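PDB 3DOR: protein CT_858 from Chlamydia trachomatis, which probably acts as a serine-type endopeptidase, a secreted chlamydial protease that pairs a PDZ domain with an S41-family peptidase region. Local coordinates for residues A84-T89 with V180-R185; L116-G121 with T167-R172; I110-E115 with R544-S549; D126-L131 with S144-T149. One frame throughout, in Å; residues are numbered along the deposited sequence.

How the interactions relate
Interactions 1, 2 and 4 all lie within the PDZ region, and their centres are 12 to 15 Å apart. Interactions 1 and 2 share an antiparallel sheet, where strands 165-171 and 177-187 are neighbours. Interaction 4 joins helices 124-130 and 140-150. Val127 there packs on Val119 of interaction 2. Along the chain, interaction 4 is nested inside the loop closed by interaction 2, and interaction 2 inside that closed by interaction 1. Interaction 3 reaches much further, from the 110-115 turn to residues 544-549. It touches interaction 2 through the Asp114-Arg172 salt bridge. Through the 544-549 segment, interaction 3 connects the PDZ sheet to the C-terminal helices of the chain.

Interaction 1 of 4, residues A84-T89 with V180-R185; sequences AYLPYT and VRVKWR. With SO4 (sulfate ion), chain L.
The indole of Trp184 lies between Leu86 and Ala84. Leu86 CD1 sits squarely over the six-membered ring, 3.7 Å from its centroid and 2° off the normal, a CH-pi contact. On the other side of the indole is Ala84 CB, toward the rim, 3.5 Å from Trp184 CE3. The backbone N of Tyr85 meets the ring edge near its plane. Trp184 CG stands beside its own backbone N (chi1 -77°), which brings the six-membered ring in between Ala84 and Leu86. The second flat group is the guanidinium of Arg185. Pro87 lies over one face, with Pro87 CG 3.4 Å from Arg185 NH1. At the edge, Arg185 NH1 gives a weak hydrogen bond of 2.6 Å to O3 of a sulfate ion, probably from the crystallisation liquor. The arginine chain bends twice to lay this group across the proline.

The backbones are joined by two hydrogen bonds. Tyr85 N donates to Arg185 O and Arg185 N to Tyr85 O, each 2.9 Å long. Beyond this pair the strands part. Pro87 is the centre of an inverse gamma turn, in which Tyr88 N reaches Leu86 O at 2.8 Å. After the turn, the Tyr88 side chain slides past Val182 in the opposite direction, and Tyr88 OH ends 3.5 Å from Val182 CG2. Phe151 and Thr166 also pack on Leu86. Tyr85 and Arg185 form an antiparallel hydrogen-bonded pair between strands 83-92 and 177-187, each interrupted along its length, in the curled antiparallel sheet of the PDZ domain.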
# COMPACT_ATOMS: atom_id res chain seq x y z
N ALA B 84 -5.85 -7.59 26.53
CA ALA B 84 -5.98 -8.49 27.67
C ALA B 84 -5.84 -9.91 27.15
O ALA B 84 -6.41 -10.24 26.12
CB ALA B 84 -7.34 -8.30 28.34
N TYR B 85 -5.08 -10.74 27.85
CA TYR B 85 -4.86 -12.11 27.41
C TYR B 85 -4.71 -13.10 28.55
O TYR B 85 -4.05 -12.80 29.54
CB TYR B 85 -3.58 -12.15 26.56
CG TYR B 85 -3.17 -13.54 26.10
CD1 TYR B 85 -3.83 -14.16 25.04
CD2 TYR B 85 -2.11 -14.21 26.71
CE1 TYR B 85 -3.44 -15.43 24.59
CE2 TYR B 85 -1.71 -15.48 26.28
CZ TYR B 85 -2.38 -16.08 25.22
OH TYR B 85 -2.00 -17.32 24.79
N LEU B 86 -5.32 -14.27 28.40
CA LEU B 86 -5.22 -15.36 29.38
C LEU B 86 -4.63 -16.55 28.62
O LEU B 86 -5.15 -16.94 27.58
CB LEU B 86 -6.59 -15.70 29.97
CG LEU B 86 -7.11 -14.60 30.91
CD1 LEU B 86 -8.51 -14.93 31.41
CD2 LEU B 86 -6.13 -14.46 32.07
N PRO B 87 -3.53 -17.13 29.13
CA PRO B 87 -2.81 -18.27 28.55
C PRO B 87 -3.49 -19.64 28.49
O PRO B 87 -2.91 -20.65 28.90
CB PRO B 87 -1.53 -18.31 29.37
CG PRO B 87 -2.04 -17.96 30.73
CD PRO B 87 -2.98 -16.80 30.46
N TYR B 88 -4.71 -19.68 27.97
CA TYR B 88 -5.43 -20.94 27.85
C TYR B 88 -6.08 -21.09 26.48
O TYR B 88 -6.24 -20.11 25.75
CB TYR B 88 -6.51 -21.06 28.92
CG TYR B 88 -5.99 -20.79 30.30
CD1 TYR B 88 -6.06 -19.51 30.85
CD2 TYR B 88 -5.37 -21.80 31.03
CE1 TYR B 88 -5.53 -19.24 32.11
CE2 TYR B 88 -4.84 -21.55 32.29
CZ TYR B 88 -4.91 -20.27 32.82
OH TYR B 88 -4.35 -20.01 34.05
N THR B 89 -6.44 -22.32 26.14
CA THR B 89 -7.11 -22.57 24.87
C THR B 89 -8.23 -23.57 25.11
O THR B 89 -8.02 -24.64 25.67
CB THR B 89 -6.14 -23.14 23.81
OG1 THR B 89 -5.03 -22.24 23.64
CG2 THR B 89 -6.87 -23.30 22.48
N VAL B 180 -11.13 -21.31 39.75
CA VAL B 180 -9.76 -20.86 39.62
C VAL B 180 -9.69 -19.37 39.33
O VAL B 180 -10.12 -18.91 38.27
CB VAL B 180 -9.03 -21.65 38.50
CG1 VAL B 180 -7.57 -21.22 38.41
CG2 VAL B 180 -9.12 -23.13 38.80
N ARG B 181 -9.16 -18.63 40.29
CA ARG B 181 -9.03 -17.20 40.17
C ARG B 181 -7.78 -16.96 39.33
O ARG B 181 -6.68 -17.42 39.65
CB ARG B 181 -8.88 -16.56 41.56
CG ARG B 181 -9.10 -15.04 41.59
CD ARG B 181 -10.49 -14.65 41.09
NE ARG B 181 -10.79 -13.23 41.32
CZ ARG B 181 -11.86 -12.60 40.85
NH1 ARG B 181 -12.75 -13.25 40.11
NH2 ARG B 181 -12.04 -11.31 41.11
N VAL B 182 -7.97 -16.24 38.22
CA VAL B 182 -6.89 -15.94 37.31
C VAL B 182 -6.79 -14.44 37.04
O VAL B 182 -7.76 -13.70 37.22
CB VAL B 182 -7.10 -16.73 35.99
CG1 VAL B 182 -6.56 -15.96 34.81
CG2 VAL B 182 -6.42 -18.09 36.09
N LYS B 183 -5.61 -13.98 36.62
CA LYS B 183 -5.43 -12.56 36.33
C LYS B 183 -5.11 -12.27 34.87
O LYS B 183 -4.16 -12.82 34.30
CB LYS B 183 -4.31 -11.97 37.20
CG LYS B 183 -4.11 -10.49 36.95
CD LYS B 183 -2.92 -9.92 37.70
CE LYS B 183 -2.86 -8.40 37.53
NZ LYS B 183 -1.62 -7.80 38.10
N TRP B 184 -5.90 -11.39 34.26
CA TRP B 184 -5.67 -11.00 32.87
C TRP B 184 -4.27 -10.44 32.69
O TRP B 184 -3.76 -9.70 33.54
CB TRP B 184 -6.65 -9.92 32.42
CG TRP B 184 -8.04 -10.37 32.10
CD1 TRP B 184 -9.14 -10.21 32.88
CD2 TRP B 184 -8.47 -11.04 30.91
NE1 TRP B 184 -10.25 -10.72 32.24
CE2 TRP B 184 -9.86 -11.24 31.03
CE3 TRP B 184 -7.83 -11.48 29.75
CZ2 TRP B 184 -10.62 -11.87 30.04
CZ3 TRP B 184 -8.58 -12.10 28.76
CH2 TRP B 184 -9.96 -12.28 28.91
N ARG B 185 -3.64 -10.80 31.58
CA ARG B 185 -2.33 -10.27 31.24
C ARG B 185 -2.73 -9.01 30.48
O ARG B 185 -3.21 -9.09 29.35
CB ARG B 185 -1.58 -11.25 30.34
CG ARG B 185 -0.31 -11.78 30.98
CD ARG B 185 -0.38 -13.26 31.33
NE ARG B 185 0.56 -14.02 30.51
CZ ARG B 185 0.93 -15.27 30.74
NH1 ARG B 185 0.45 -15.94 31.78
NH2 ARG B 185 1.78 -15.87 29.92
S SO4 L . 0.36 -15.01 35.62
O1 SO4 L . 0.58 -15.93 36.82
O2 SO4 L . 1.63 -14.23 35.38
O3 SO4 L . 0.05 -15.81 34.37
O4 SO4 L . -0.82 -14.12 35.96

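Interaction 2 of 4, residues L116-G121 with T167-R172; sequences LLEVDG and TLKIRR
Glu118 and Lys169 lie side by side and point the same way from one face of the sheet. Lys169 CG is anti to its backbone N (chi1 -173°). Both chains are extended beyond CG, and the glutamate chain lies alongside the aliphatic part of the lysine. Glu118 OE1 stays 4.1 Å from Lys169 NZ, too far for a salt bridge, though the opposite charges probably still attract. Leu117 meets Arg171 at a slant. Leu117 CD1 is 3.9 Å above one face of the Arg171 guanidinium, toward the rim. The other face of the sheet carries Leu116, Val119, Leu168 and Ile170, with Val119 CG2 4.3 Å from Leu168 CD2.

Asp120 closes the pairing. Its N donates to Thr167 O at 2.9 Å, and its OD1 takes Thr167 N from above the carboxylate plane at 3.1 Å. Asp120 OD2 bonds to Thr166, and Thr167 OG1 to Arg181. A water links Gly121 N to Thr167 O.

Lys169 O accepts two bonds, from Leu117 N at 2.6 Å and from Glu118 N at 3.2 Å. Two residues thus face one, and the register shifts by a residue. This is a classic beta bulge between antiparallel strands 115-119 and 165-171 of the PDZ domain.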
# COMPACT_ATOMS: atom_id res chain seq x y z
N LEU B 116 -14.82 -25.98 31.02
CA LEU B 116 -15.00 -24.60 31.44
C LEU B 116 -16.50 -24.40 31.64
O LEU B 116 -17.29 -24.63 30.72
CB LEU B 116 -14.49 -23.63 30.37
CG LEU B 116 -14.73 -22.14 30.66
CD1 LEU B 116 -14.13 -21.79 32.02
CD2 LEU B 116 -14.11 -21.29 29.56
N LEU B 117 -16.88 -24.00 32.85
CA LEU B 117 -18.29 -23.79 33.15
C LEU B 117 -18.73 -22.33 33.17
O LEU B 117 -19.69 -21.96 32.50
CB LEU B 117 -18.63 -24.44 34.50
CG LEU B 117 -18.49 -25.96 34.55
CD1 LEU B 117 -18.80 -26.45 35.96
CD2 LEU B 117 -19.43 -26.62 33.54
N GLU B 118 -18.02 -21.51 33.92
CA GLU B 118 -18.39 -20.11 34.05
C GLU B 118 -17.19 -19.17 34.05
O GLU B 118 -16.04 -19.59 34.21
CB GLU B 118 -19.18 -19.89 35.35
CG GLU B 118 -20.16 -21.02 35.72
CD GLU B 118 -20.83 -20.81 37.09
OE1 GLU B 118 -20.15 -20.35 38.04
OE2 GLU B 118 -22.04 -21.13 37.22
N VAL B 119 -17.48 -17.89 33.88
CA VAL B 119 -16.49 -16.83 33.90
C VAL B 119 -17.13 -15.73 34.75
O VAL B 119 -18.04 -15.03 34.30
CB VAL B 119 -16.19 -16.30 32.49
CG1 VAL B 119 -15.13 -15.20 32.55
CG2 VAL B 119 -15.70 -17.44 31.60
N ASP B 120 -16.67 -15.61 36.00
CA ASP B 120 -17.20 -14.62 36.94
C ASP B 120 -18.65 -14.88 37.31
O ASP B 120 -19.45 -13.95 37.42
CB ASP B 120 -17.08 -13.20 36.37
CG ASP B 120 -15.65 -12.72 36.30
OD1 ASP B 120 -14.90 -12.98 37.26
OD2 ASP B 120 -15.29 -12.09 35.29
N GLY B 121 -18.99 -16.16 37.50
CA GLY B 121 -20.34 -16.51 37.88
C GLY B 121 -21.29 -16.67 36.72
O GLY B 121 -22.39 -17.19 36.89
N THR B 167 -12.65 -15.08 37.76
CA THR B 167 -12.73 -16.46 38.19
C THR B 167 -13.27 -17.40 37.13
O THR B 167 -14.30 -17.14 36.52
CB THR B 167 -13.59 -16.59 39.46
OG1 THR B 167 -13.00 -15.81 40.50
CG2 THR B 167 -13.67 -18.04 39.91
N LEU B 168 -12.56 -18.50 36.92
CA LEU B 168 -12.97 -19.49 35.94
C LEU B 168 -13.51 -20.70 36.70
O LEU B 168 -12.79 -21.31 37.48
CB LEU B 168 -11.78 -19.91 35.08
CG LEU B 168 -10.99 -18.81 34.38
CD1 LEU B 168 -9.84 -19.43 33.61
CD2 LEU B 168 -11.90 -18.03 33.45
N LYS B 169 -14.78 -21.03 36.49
CA LYS B 169 -15.34 -22.19 37.15
C LYS B 169 -15.19 -23.37 36.19
O LYS B 169 -15.68 -23.33 35.06
CB LYS B 169 -16.81 -22.00 37.50
CG LYS B 169 -17.36 -23.14 38.34
CD LYS B 169 -18.85 -22.98 38.66
CE LYS B 169 -19.33 -24.10 39.57
NZ LYS B 169 -20.75 -23.94 39.99
N ILE B 170 -14.53 -24.41 36.66
CA ILE B 170 -14.30 -25.59 35.83
C ILE B 170 -14.79 -26.86 36.52
O ILE B 170 -15.06 -26.87 37.72
CB ILE B 170 -12.80 -25.75 35.59
CG1 ILE B 170 -12.10 -26.01 36.93
CG2 ILE B 170 -12.23 -24.49 34.96
CD1 ILE B 170 -10.66 -26.45 36.82
N ARG B 171 -14.92 -27.92 35.74
CA ARG B 171 -15.31 -29.20 36.30
C ARG B 171 -14.27 -30.23 35.89
O ARG B 171 -13.90 -30.30 34.72
CB ARG B 171 -16.69 -29.67 35.83
CG ARG B 171 -16.97 -31.11 36.27
CD ARG B 171 -18.44 -31.39 36.47
NE ARG B 171 -19.21 -31.09 35.27
CZ ARG B 171 -20.31 -30.35 35.27
NH1 ARG B 171 -20.76 -29.84 36.41
NH2 ARG B 171 -20.94 -30.11 34.12
N ARG B 172 -13.79 -31.00 36.85
CA ARG B 172 -12.80 -32.03 36.58
C ARG B 172 -13.50 -33.19 35.91
O ARG B 172 -14.72 -33.33 36.01
CB ARG B 172 -12.18 -32.54 37.88
CG ARG B 172 -11.52 -31.47 38.73
CD ARG B 172 -10.44 -30.73 37.98
NE ARG B 172 -9.54 -30.07 38.93
CZ ARG B 172 -8.54 -29.28 38.58
NH1 ARG B 172 -8.28 -29.03 37.30
NH2 ARG B 172 -7.78 -28.73 39.53
O HOH W 1 -16.87 -18.23 37.41

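Interaction 3 of 4, residues I110-E115 with R544-S549; sequences IRVGDE and RYKGYS
Val112 and Gly113 are the two central residues of a type II beta turn, and they meet residues 544-546, in the link between helices 540-544 and 549-564. The turn leads from the loop after strand 98-103 into strand 115-119 of the PDZ domain. Gly113 has a positive phi (107°), the usual backbone of the third position in this turn. With no side chain in the way, Gly113 CA comes to 3.2 Å from Arg544 O. Val112 extends the contact. Its CG1 branch, anti to the backbone N, is 3.7 Å from Arg544 O and equally 3.7 Å from Lys546 CD. The valine and the lysine cross at about a right angle, while Lys546 NZ goes on to bond Val101 O. Val112 O lies near the plane of the Tyr545 ring, at its edge, 4.2 Å from CE2.

No hydrogen bond crosses between 110-115 and 544-549, so the contact is one of van der Waals touches. Tyr548 follows at the N-cap position of helix 549-564. The turn has its own ties. Asp114 N donates to Arg111 O at 3.1 Å. The Asp114 carboxylate also makes a salt bridge with Arg172, which ties the turn to the residue just after strand 165-171. Finally, Arg111 N donates to Asp114 OD1, at 2.6 Å and 165°, from above the carboxylate plane.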
# COMPACT_ATOMS: atom_id res chain seq x y z
N ILE B 110 -5.60 -25.47 36.64
CA ILE B 110 -6.32 -25.93 35.46
C ILE B 110 -5.54 -26.98 34.68
O ILE B 110 -4.35 -26.80 34.40
CB ILE B 110 -6.65 -24.74 34.54
CG1 ILE B 110 -7.55 -23.75 35.30
CG2 ILE B 110 -7.33 -25.23 33.25
CD1 ILE B 110 -7.76 -22.42 34.61
N ARG B 111 -6.20 -28.09 34.35
CA ARG B 111 -5.57 -29.17 33.59
C ARG B 111 -6.25 -29.33 32.24
O ARG B 111 -7.42 -28.96 32.07
CB ARG B 111 -5.70 -30.52 34.29
CG ARG B 111 -5.14 -30.66 35.68
CD ARG B 111 -5.17 -32.15 36.05
NE ARG B 111 -5.40 -32.37 37.47
CZ ARG B 111 -6.60 -32.57 38.01
NH1 ARG B 111 -7.69 -32.58 37.26
NH2 ARG B 111 -6.72 -32.74 39.31
N VAL B 112 -5.52 -29.88 31.28
CA VAL B 112 -6.09 -30.16 29.97
C VAL B 112 -7.18 -31.18 30.28
O VAL B 112 -6.94 -32.11 31.06
CB VAL B 112 -5.05 -30.81 29.03
CG1 VAL B 112 -5.75 -31.47 27.84
CG2 VAL B 112 -4.06 -29.78 28.56
N GLY B 113 -8.36 -31.02 29.70
CA GLY B 113 -9.43 -31.96 29.97
C GLY B 113 -10.51 -31.39 30.87
O GLY B 113 -11.61 -31.95 30.95
N ASP B 114 -10.20 -30.30 31.57
CA ASP B 114 -11.15 -29.63 32.46
C ASP B 114 -12.24 -29.02 31.59
O ASP B 114 -11.97 -28.58 30.46
CB ASP B 114 -10.49 -28.49 33.22
CG ASP B 114 -9.54 -28.96 34.30
OD1 ASP B 114 -8.74 -28.12 34.77
OD2 ASP B 114 -9.60 -30.15 34.67
N GLU B 115 -13.45 -28.97 32.11
CA GLU B 115 -14.55 -28.37 31.38
C GLU B 115 -14.71 -26.96 31.92
O GLU B 115 -14.73 -26.76 33.14
CB GLU B 115 -15.86 -29.14 31.58
CG GLU B 115 -16.97 -28.64 30.67
CD GLU B 115 -18.35 -29.18 31.01
OE1 GLU B 115 -18.46 -30.16 31.78
OE2 GLU B 115 -19.34 -28.62 30.50
N ARG B 544 -11.13 -34.26 25.06
CA ARG B 544 -10.71 -34.41 26.44
C ARG B 544 -9.20 -34.53 26.66
O ARG B 544 -8.63 -33.75 27.42
CB ARG B 544 -11.43 -35.57 27.13
CG ARG B 544 -11.15 -35.61 28.63
CD ARG B 544 -12.13 -36.48 29.42
NE ARG B 544 -13.52 -36.01 29.33
CZ ARG B 544 -14.44 -36.52 28.51
NH1 ARG B 544 -14.13 -37.52 27.70
NH2 ARG B 544 -15.67 -36.04 28.52
N TYR B 545 -8.55 -35.48 26.00
CA TYR B 545 -7.10 -35.62 26.20
C TYR B 545 -6.29 -35.44 24.91
O TYR B 545 -5.18 -35.95 24.78
CB TYR B 545 -6.80 -36.97 26.87
CG TYR B 545 -7.43 -37.09 28.26
CD1 TYR B 545 -7.90 -38.32 28.72
CD2 TYR B 545 -7.57 -35.98 29.08
CE1 TYR B 545 -8.51 -38.43 29.98
CE2 TYR B 545 -8.17 -36.07 30.34
CZ TYR B 545 -8.64 -37.30 30.78
OH TYR B 545 -9.26 -37.38 32.02
N LYS B 546 -6.86 -34.70 23.97
CA LYS B 546 -6.20 -34.40 22.71
C LYS B 546 -5.76 -35.58 21.86
O LYS B 546 -4.80 -35.47 21.10
CB LYS B 546 -4.99 -33.51 22.98
CG LYS B 546 -5.38 -32.15 23.52
CD LYS B 546 -4.32 -31.57 24.44
CE LYS B 546 -3.13 -31.06 23.68
NZ LYS B 546 -2.28 -30.25 24.60
N GLY B 547 -6.46 -36.71 21.98
CA GLY B 547 -6.10 -37.88 21.21
C GLY B 547 -6.83 -38.00 19.88
O GLY B 547 -6.29 -38.57 18.93
N TYR B 548 -8.04 -37.46 19.80
CA TYR B 548 -8.85 -37.52 18.58
C TYR B 548 -8.87 -38.92 17.99
O TYR B 548 -8.90 -39.09 16.76
CB TYR B 548 -8.31 -36.54 17.53
CG TYR B 548 -8.19 -35.12 18.02
CD1 TYR B 548 -7.05 -34.69 18.69
CD2 TYR B 548 -9.25 -34.22 17.88
CE1 TYR B 548 -6.96 -33.41 19.22
CE2 TYR B 548 -9.18 -32.93 18.41
CZ TYR B 548 -8.03 -32.54 19.08
OH TYR B 548 -7.96 -31.29 19.65
N SER B 549 -8.86 -39.93 18.85
CA SER B 549 -8.84 -41.30 18.36
C SER B 549 -10.14 -41.68 17.68
O SER B 549 -10.13 -42.45 16.72
CB SER B 549 -8.49 -42.29 19.49
OG SER B 549 -9.48 -42.31 20.50

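Interaction 4 of 4, residues D126-L131 with S144-T149; sequences DVLATL and SAALRT. With SO4 (sulfate ion), chain M.
Leu128 and Leu131 each set CG beside the backbone N (chi1 -82° and -59°), and this sends their methyl groups against Ala146, Leu147 and Thr149. The contact is a helix-helix one in the PDZ domain. Residues 126-131 cover the last part of helix 124-130 and the residue after it, and 144-149 belong to helix 140-150. The nearest CA atoms are those of Leu131 and Ala146.

Ala146 is the small residue at the centre. Its CB points at the other helix, 4.2 Å from Leu128 CD2 and 4.4 Å from Leu131 CB. Leu128 CD2 goes on past it to lie 3.9 Å from Leu147 CA, over the helix backbone. Leu147 CB points away, but its CD2 still comes to 4.4 Å from Leu128 CD2. Leu128 and Leu147 also touch Phe98 of strand 98-103. The helices therefore pack on the sheet as well as on each other. No hydrogen bond passes between the two segments.

On another side of helix 140-150, Arg148 reaches a sulfate ion, probably from the crystallisation liquor. The Arg148 NE to sulfate O4 distance is doubtfully short. Ile255 N also bonds this ion. Ser144 OG bonds Glu463, which links the helix to the peptidase family region.

Thr149 has OG1 between its backbone N and carbonyl carbon (chi1 68°). From there the hydroxyl donates to Ala146 O at 2.7 Å, one turn back. The same oxygen atom, Thr149 OG1, packs against Leu131 CD1 at 3.7 Å.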
# COMPACT_ATOMS: atom_id res chain seq x y z
N ASP B 126 -23.16 -17.54 28.02
CA ASP B 126 -23.58 -16.15 28.13
C ASP B 126 -22.42 -15.20 27.88
O ASP B 126 -22.58 -14.18 27.22
CB ASP B 126 -24.17 -15.85 29.51
CG ASP B 126 -25.41 -16.68 29.80
OD1 ASP B 126 -26.11 -17.06 28.84
OD2 ASP B 126 -25.69 -16.92 30.99
N VAL B 127 -21.25 -15.55 28.40
CA VAL B 127 -20.07 -14.72 28.19
C VAL B 127 -19.77 -14.65 26.70
O VAL B 127 -19.50 -13.58 26.17
CB VAL B 127 -18.85 -15.31 28.94
CG1 VAL B 127 -17.62 -14.46 28.68
CG2 VAL B 127 -19.15 -15.38 30.43
N LEU B 128 -19.84 -15.79 26.03
CA LEU B 128 -19.59 -15.84 24.59
C LEU B 128 -20.56 -14.98 23.81
O LEU B 128 -20.16 -14.27 22.89
CB LEU B 128 -19.65 -17.29 24.09
CG LEU B 128 -18.37 -18.09 24.31
CD1 LEU B 128 -18.58 -19.55 23.91
CD2 LEU B 128 -17.24 -17.47 23.50
N ALA B 129 -21.84 -15.03 24.18
CA ALA B 129 -22.86 -14.25 23.50
C ALA B 129 -22.54 -12.76 23.55
O ALA B 129 -22.87 -12.02 22.62
CB ALA B 129 -24.23 -14.51 24.13
N THR B 130 -21.92 -12.31 24.63
CA THR B 130 -21.57 -10.90 24.72
C THR B 130 -20.52 -10.60 23.65
O THR B 130 -20.32 -9.44 23.27
CB THR B 130 -20.97 -10.54 26.10
OG1 THR B 130 -19.67 -11.13 26.23
CG2 THR B 130 -21.86 -11.02 27.23
N LEU B 131 -19.87 -11.64 23.15
CA LEU B 131 -18.83 -11.46 22.14
C LEU B 131 -19.30 -11.63 20.70
O LEU B 131 -18.54 -11.42 19.76
CB LEU B 131 -17.67 -12.43 22.42
CG LEU B 131 -17.04 -12.24 23.80
CD1 LEU B 131 -16.02 -13.35 24.06
CD2 LEU B 131 -16.38 -10.88 23.88
N SER B 144 -16.96 -20.35 16.98
CA SER B 144 -15.51 -20.47 17.10
C SER B 144 -14.82 -19.12 16.95
O SER B 144 -13.83 -18.86 17.61
CB SER B 144 -14.97 -21.44 16.06
OG SER B 144 -15.46 -22.75 16.31
N ALA B 145 -15.35 -18.26 16.09
CA ALA B 145 -14.73 -16.96 15.91
C ALA B 145 -14.82 -16.21 17.25
O ALA B 145 -13.88 -15.51 17.65
CB ALA B 145 -15.44 -16.17 14.79
N ALA B 146 -15.93 -16.37 17.96
CA ALA B 146 -16.13 -15.72 19.25
C ALA B 146 -15.22 -16.34 20.31
O ALA B 146 -14.66 -15.64 21.17
CB ALA B 146 -17.58 -15.84 19.69
N LEU B 147 -15.07 -17.65 20.25
CA LEU B 147 -14.23 -18.36 21.20
C LEU B 147 -12.79 -17.85 21.12
O LEU B 147 -12.12 -17.73 22.14
CB LEU B 147 -14.25 -19.86 20.91
CG LEU B 147 -14.50 -20.82 22.07
CD1 LEU B 147 -13.91 -22.17 21.70
CD2 LEU B 147 -13.87 -20.31 23.36
N ARG B 148 -12.32 -17.57 19.90
CA ARG B 148 -10.96 -17.06 19.70
C ARG B 148 -10.70 -15.85 20.57
O ARG B 148 -9.59 -15.65 21.06
CB ARG B 148 -10.73 -16.63 18.25
CG ARG B 148 -10.59 -17.74 17.21
CD ARG B 148 -10.02 -17.15 15.92
NE ARG B 148 -8.73 -16.52 16.18
CZ ARG B 148 -8.00 -15.87 15.28
NH1 ARG B 148 -8.43 -15.74 14.03
NH2 ARG B 148 -6.82 -15.35 15.62
N THR B 149 -11.74 -15.03 20.75
CA THR B 149 -11.60 -13.82 21.55
C THR B 149 -11.92 -13.97 23.04
O THR B 149 -11.69 -13.04 23.82
CB THR B 149 -12.48 -12.69 20.95
OG1 THR B 149 -13.86 -13.02 21.13
CG2 THR B 149 -12.20 -12.55 19.45
S SO4 M . -5.76 -18.24 16.97
O1 SO4 M . -5.04 -18.97 18.07
O2 SO4 M . -4.93 -17.07 16.55
O3 SO4 M . -5.96 -19.13 15.78
O4 SO4 M . -7.09 -17.81 17.51